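Local coordinates for protein NANS (YJHS), A 9-O-acetyl N-acetylneuraminic acid esterase (Escherichia coli O157:H7 EDL933, PDB 3PT5) that probably removes the 9-O-acetyl group from 9-O-acetyl-N-acetylneuraminate, as an SGNH-family esterase needed for growth on this host sialic acid, at residues His203-Arg215 and Gly255-Phe267. Sequence-based numbering, arbitrary orientation.
Sequences HPQHFNHMVEAFR and GNYQNNILANIIF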
loop_
_atom_site.group_PDB
_atom_site.type_symbol
_atom_site.label_atom_id
_atom_site.label_comp_id
_atom_site.label_asym_id
_atom_site.label_seq_id
_atom_site.Cartn_x
_atom_site.Cartn_y
_atom_site.Cartn_z
ATOM N N HIS A 203 -20.037 5.527 0.892
ATOM C CA HIS A 203 -18.734 4.897 1.151
ATOM C C HIS A 203 -18.605 4.415 2.604
ATOM O O HIS A 203 -18.204 3.267 2.827
ATOM C CB HIS A 203 -17.581 5.843 0.761
ATOM C CG HIS A 203 -16.219 5.316 1.088
ATOM N ND1 HIS A 203 -15.764 5.171 2.382
ATOM C CD2 HIS A 203 -15.191 4.946 0.282
ATOM C CE1 HIS A 203 -14.523 4.705 2.359
ATOM N NE2 HIS A 203 -14.163 4.540 1.096
ATOM N N PRO A 204 -18.982 5.247 3.593
ATOM C CA PRO A 204 -18.773 4.705 4.971
ATOM C C PRO A 204 -19.406 3.338 5.245
ATOM O O PRO A 204 -18.746 2.449 5.816
ATOM C CB PRO A 204 -19.347 5.810 5.865
ATOM C CG PRO A 204 -19.068 7.079 5.084
ATOM C CD PRO A 204 -19.339 6.686 3.633
ATOM N N GLN A 205 -20.653 3.142 4.822
ATOM C CA GLN A 205 -21.261 1.837 5.024
ATOM C C GLN A 205 -20.637 0.737 4.175
ATOM O O GLN A 205 -20.486 -0.378 4.652
ATOM C CB GLN A 205 -22.784 1.871 4.905
ATOM C CG GLN A 205 -23.483 2.477 6.151
ATOM C CD GLN A 205 -22.799 2.132 7.501
ATOM O OE1 GLN A 205 -22.773 0.970 7.946
ATOM N NE2 GLN A 205 -22.262 3.160 8.162
ATOM N N HIS A 206 -20.246 1.048 2.933
ATOM C CA HIS A 206 -19.568 0.054 2.091
ATOM C C HIS A 206 -18.264 -0.394 2.716
ATOM O O HIS A 206 -17.973 -1.595 2.769
ATOM C CB HIS A 206 -19.286 0.572 0.671
ATOM C CG HIS A 206 -20.497 0.635 -0.205
ATOM N ND1 HIS A 206 -20.715 1.658 -1.104
ATOM C CD2 HIS A 206 -21.566 -0.189 -0.309
ATOM C CE1 HIS A 206 -21.863 1.460 -1.727
ATOM N NE2 HIS A 206 -22.401 0.347 -1.261
ATOM N N PHE A 207 -17.477 0.579 3.175
ATOM C CA PHE A 207 -16.214 0.297 3.859
ATOM C C PHE A 207 -16.442 -0.526 5.135
ATOM O O PHE A 207 -15.792 -1.562 5.329
ATOM C CB PHE A 207 -15.484 1.603 4.193
ATOM C CG PHE A 207 -14.249 1.402 5.033
ATOM C CD1 PHE A 207 -13.071 0.906 4.460
ATOM C CD2 PHE A 207 -14.269 1.658 6.399
ATOM C CE1 PHE A 207 -11.941 0.709 5.242
ATOM C CE2 PHE A 207 -13.113 1.438 7.211
ATOM C CZ PHE A 207 -11.966 0.979 6.627
ATOM N N ASN A 208 -17.373 -0.079 5.978
ATOM C CA ASN A 208 -17.636 -0.795 7.230
ATOM C C ASN A 208 -18.057 -2.217 6.966
ATOM O O ASN A 208 -17.600 -3.123 7.641
ATOM C CB ASN A 208 -18.695 -0.100 8.066
ATOM C CG ASN A 208 -18.182 1.151 8.744
ATOM O OD1 ASN A 208 -17.166 1.738 8.347
ATOM N ND2 ASN A 208 -18.867 1.556 9.799
ATOM N N HIS A 209 -18.910 -2.427 5.964
ATOM C CA HIS A 209 -19.360 -3.774 5.652
ATOM C C HIS A 209 -18.221 -4.676 5.191
ATOM O O HIS A 209 -18.163 -5.869 5.518
ATOM C CB HIS A 209 -20.491 -3.721 4.621
ATOM C CG HIS A 209 -21.776 -3.189 5.180
ATOM N ND1 HIS A 209 -22.726 -2.558 4.403
ATOM C CD2 HIS A 209 -22.273 -3.205 6.441
ATOM C CE1 HIS A 209 -23.749 -2.198 5.163
ATOM N NE2 HIS A 209 -23.503 -2.584 6.401
ATOM N N MET A 210 -17.284 -4.099 4.445
ATOM C CA MET A 210 -16.129 -4.862 3.978
ATOM C C MET A 210 -15.173 -5.229 5.106
ATOM O O MET A 210 -14.607 -6.325 5.143
ATOM C CB MET A 210 -15.397 -4.101 2.878
ATOM C CG MET A 210 -14.552 -5.013 2.066
ATOM S SD MET A 210 -13.555 -4.227 0.778
ATOM C CE MET A 210 -12.302 -3.416 1.764
ATOM N N VAL A 211 -14.964 -4.293 6.019
ATOM C CA VAL A 211 -14.147 -4.585 7.194
ATOM C C VAL A 211 -14.798 -5.690 8.040
ATOM O O VAL A 211 -14.121 -6.604 8.463
ATOM C CB VAL A 211 -13.920 -3.351 8.051
ATOM C CG1 VAL A 211 -13.173 -3.726 9.295
ATOM C CG2 VAL A 211 -13.143 -2.292 7.277
ATOM N N GLU A 212 -16.107 -5.623 8.262
ATOM C CA GLU A 212 -16.757 -6.709 9.015
ATOM C C GLU A 212 -16.669 -8.064 8.285
ATOM O O GLU A 212 -16.486 -9.104 8.929
ATOM C CB GLU A 212 -18.226 -6.409 9.334
ATOM C CG GLU A 212 -18.533 -5.107 10.050
ATOM C CD GLU A 212 -20.023 -4.780 10.047
ATOM O OE1 GLU A 212 -20.633 -4.643 8.956
ATOM O OE2 GLU A 212 -20.600 -4.627 11.149
ATOM N N ALA A 213 -16.790 -8.052 6.960
ATOM C CA ALA A 213 -16.676 -9.289 6.175
ATOM C C ALA A 213 -15.265 -9.867 6.273
ATOM O O ALA A 213 -15.079 -11.074 6.448
ATOM C CB ALA A 213 -17.067 -9.052 4.707
ATOM N N PHE A 214 -14.269 -8.994 6.169
ATOM C CA PHE A 214 -12.875 -9.375 6.309
ATOM C C PHE A 214 -12.647 -10.083 7.663
ATOM O O PHE A 214 -12.010 -11.141 7.734
ATOM C CB PHE A 214 -11.983 -8.120 6.166
ATOM C CG PHE A 214 -10.493 -8.400 6.257
ATOM C CD1 PHE A 214 -9.770 -8.775 5.129
ATOM C CD2 PHE A 214 -9.800 -8.229 7.473
ATOM C CE1 PHE A 214 -8.381 -9.013 5.189
ATOM C CE2 PHE A 214 -8.414 -8.464 7.557
ATOM C CZ PHE A 214 -7.689 -8.852 6.415
ATOM N N ARG A 215 -13.165 -9.489 8.726
ATOM C CA ARG A 215 -12.982 -10.016 10.084
ATOM C C ARG A 215 -13.684 -11.363 10.278
ATOM O O ARG A 215 -13.102 -12.267 10.885
ATOM C CB ARG A 215 -13.409 -8.977 11.119
ATOM C CG ARG A 215 -12.453 -7.796 11.135
ATOM C CD ARG A 215 -12.905 -6.650 12.035
ATOM N NE ARG A 215 -11.817 -5.680 12.155
ATOM C CZ ARG A 215 -11.860 -4.504 12.795
ATOM N NH1 ARG A 215 -12.949 -4.076 13.430
ATOM N NH2 ARG A 215 -10.760 -3.741 12.800
ATOM N N GLY A 255 -13.578 11.165 7.458
ATOM C CA GLY A 255 -14.059 11.322 8.830
ATOM C C GLY A 255 -14.488 9.978 9.400
ATOM O O GLY A 255 -14.275 9.697 10.591
ATOM N N ASN A 256 -15.020 9.115 8.543
ATOM C CA ASN A 256 -15.443 7.803 8.970
ATOM C C ASN A 256 -14.276 6.903 9.407
ATOM O O ASN A 256 -14.464 5.908 10.103
ATOM C CB ASN A 256 -16.270 7.129 7.887
ATOM C CG ASN A 256 -16.849 5.817 8.351
ATOM O OD1 ASN A 256 -17.597 5.763 9.351
ATOM N ND2 ASN A 256 -16.539 4.744 7.623
ATOM N N TYR A 257 -13.070 7.241 8.978
ATOM C CA TYR A 257 -11.874 6.514 9.427
ATOM C C TYR A 257 -11.450 6.951 10.829
ATOM O O TYR A 257 -10.677 6.255 11.480
ATOM C CB TYR A 257 -10.716 6.756 8.472
ATOM C CG TYR A 257 -10.913 6.172 7.084
ATOM C CD1 TYR A 257 -11.472 4.902 6.895
ATOM C CD2 TYR A 257 -10.509 6.878 5.958
ATOM C CE1 TYR A 257 -11.655 4.372 5.599
ATOM C CE2 TYR A 257 -10.671 6.359 4.674
ATOM C CZ TYR A 257 -11.231 5.116 4.488
ATOM O OH TYR A 257 -11.394 4.628 3.198
ATOM N N GLN A 258 -11.953 8.109 11.258
ATOM C CA GLN A 258 -11.597 8.736 12.537
ATOM C C GLN A 258 -12.690 8.557 13.588
ATOM O O GLN A 258 -12.431 8.632 14.795
ATOM C CB GLN A 258 -11.389 10.241 12.326
ATOM C CG GLN A 258 -10.277 10.590 11.378
ATOM C CD GLN A 258 -10.323 12.033 10.882
ATOM O OE1 GLN A 258 -10.219 12.976 11.666
ATOM N NE2 GLN A 258 -10.433 12.203 9.559
ATOM N N ASN A 259 -13.924 8.371 13.132
ATOM C CA ASN A 259 -15.071 8.223 14.020
ATOM C C ASN A 259 -15.857 6.959 13.712
ATOM O O ASN A 259 -17.087 6.938 13.796
ATOM C CB ASN A 259 -15.988 9.449 13.903
ATOM C CG ASN A 259 -15.295 10.723 14.306
ATOM O OD1 ASN A 259 -14.793 10.848 15.422
ATOM N ND2 ASN A 259 -15.244 11.685 13.380
ATOM N N ASN A 260 -15.145 5.884 13.405
ATOM C CA ASN A 260 -15.800 4.654 12.999
ATOM C C ASN A 260 -16.538 3.948 14.150
ATOM O O ASN A 260 -16.084 3.990 15.296
ATOM C CB ASN A 260 -14.772 3.720 12.373
ATOM C CG ASN A 260 -15.390 2.787 11.386
ATOM O OD1 ASN A 260 -15.952 1.770 11.759
ATOM N ND2 ASN A 260 -15.336 3.147 10.118
ATOM N N ILE A 261 -17.648 3.283 13.830
ATOM C CA ILE A 261 -18.393 2.499 14.822
ATOM C C ILE A 261 -17.700 1.175 15.139
ATOM O O ILE A 261 -17.895 0.606 16.209
ATOM C CB ILE A 261 -19.872 2.252 14.414
ATOM C CG1 ILE A 261 -19.974 1.579 13.046
ATOM C CG2 ILE A 261 -20.648 3.564 14.425
ATOM C CD1 ILE A 261 -20.223 0.083 13.084
ATOM N N LEU A 262 -16.845 0.709 14.230
ATOM C CA LEU A 262 -16.124 -0.537 14.447
ATOM C C LEU A 262 -14.874 -0.367 15.321
ATOM O O LEU A 262 -14.259 0.710 15.366
ATOM C CB LEU A 262 -15.715 -1.153 13.105
ATOM C CG LEU A 262 -16.832 -1.471 12.116
ATOM C CD1 LEU A 262 -16.292 -1.892 10.745
ATOM C CD2 LEU A 262 -17.766 -2.538 12.699
ATOM N N ALA A 263 -14.502 -1.439 16.014
ATOM C CA ALA A 263 -13.310 -1.429 16.858
ATOM C C ALA A 263 -12.045 -1.416 15.988
ATOM O O ALA A 263 -12.023 -1.986 14.890
ATOM C CB ALA A 263 -13.308 -2.672 17.760
ATOM N N ASN A 264 -11.001 -0.761 16.501
ATOM C CA ASN A 264 -9.650 -0.881 15.960
ATOM C C ASN A 264 -9.532 -0.363 14.539
ATOM O O ASN A 264 -8.885 -0.969 13.699
ATOM C CB ASN A 264 -9.143 -2.316 16.092
ATOM C CG ASN A 264 -9.035 -2.751 17.543
ATOM O OD1 ASN A 264 -8.864 -1.914 18.446
ATOM N ND2 ASN A 264 -9.126 -4.051 17.772
ATOM N N ILE A 265 -10.144 0.789 14.309
ATOM C CA ILE A 265 -9.963 1.497 13.064
ATOM C C ILE A 265 -9.119 2.694 13.450
ATOM O O ILE A 265 -9.583 3.575 14.191
ATOM C CB ILE A 265 -11.316 1.907 12.409
ATOM C CG1 ILE A 265 -12.247 0.689 12.232
ATOM C CG2 ILE A 265 -11.077 2.687 11.081
ATOM C CD1 ILE A 265 -11.795 -0.379 11.216
ATOM N N ILE A 266 -7.873 2.721 12.964
ATOM C CA ILE A 266 -6.914 3.711 13.441
ATOM C C ILE A 266 -6.528 4.652 12.301
ATOM O O ILE A 266 -5.930 4.223 11.317
ATOM C CB ILE A 266 -5.678 3.033 14.057
ATOM C CG1 ILE A 266 -6.082 2.139 15.236
ATOM C CG2 ILE A 266 -4.652 4.056 14.560
ATOM C CD1 ILE A 266 -6.054 0.701 14.886
ATOM N N PHE A 267 -6.894 5.924 12.454
ATOM C CA PHE A 267 -6.595 6.940 11.455
ATOM C C PHE A 267 -5.144 7.382 11.539
ATOM O O PHE A 267 -4.635 7.774 12.610
ATOM C CB PHE A 267 -7.514 8.149 11.615
ATOM C CG PHE A 267 -7.332 9.187 10.558
ATOM C CD1 PHE A 267 -7.592 8.908 9.209
ATOM C CD2 PHE A 267 -6.951 10.473 10.913
ATOM C CE1 PHE A 267 -7.432 9.928 8.236
ATOM C CE2 PHE A 267 -6.783 11.465 9.952
ATOM C CZ PHE A 267 -7.043 11.202 8.636
HETATM O O HOH W 1 -15.433 5.697 5.071
HETATM O O HOH W 2 -18.633 4.032 11.272
#
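Asn-208, on a helix flanking the central sheet of this SGNH hydrolase fold, meets Asn-256 and Asn-260 in the loop leading into 265-268, an edge strand of that sheet. Asn-208 OD1 accepts from Asn-260 ND2 at 2.9 Å and from Asn-256 ND2 at 3.2 Å, the two donors tilted out of its plane toward opposite faces. Toward the helix start, the edge of the Tyr-257 ring stands on the face of Phe-207 in a T-shaped stack, planes at 82°, with CE1 over the centre; Val-211 CG2 lies against the other face. Further along, Leu-262 CD1 packs on Val-211 CB, while its CD2 runs against the CG of Glu-212. Arg-215, extended from CG to NE, carries its guanidinium edge to the backbone, where NH1 binds Ala-263 O at 2.7 Å; NH2 adds a weak bond to that oxygen and also hydrogen-bonds to Ala-231 O in the chain before strand 233-236. In the second shell, Tyr-257 OH and His-203 NE2 are both tied to Gln-190, and one water joins His-203 ND1 to Asn-256 ND2. Asn-260 is itself fixed by an Asx turn: Leu-262 N donates to Asn-260 OD1 at 2.8 Å, meeting a lone pair in the plane of that carbonyl.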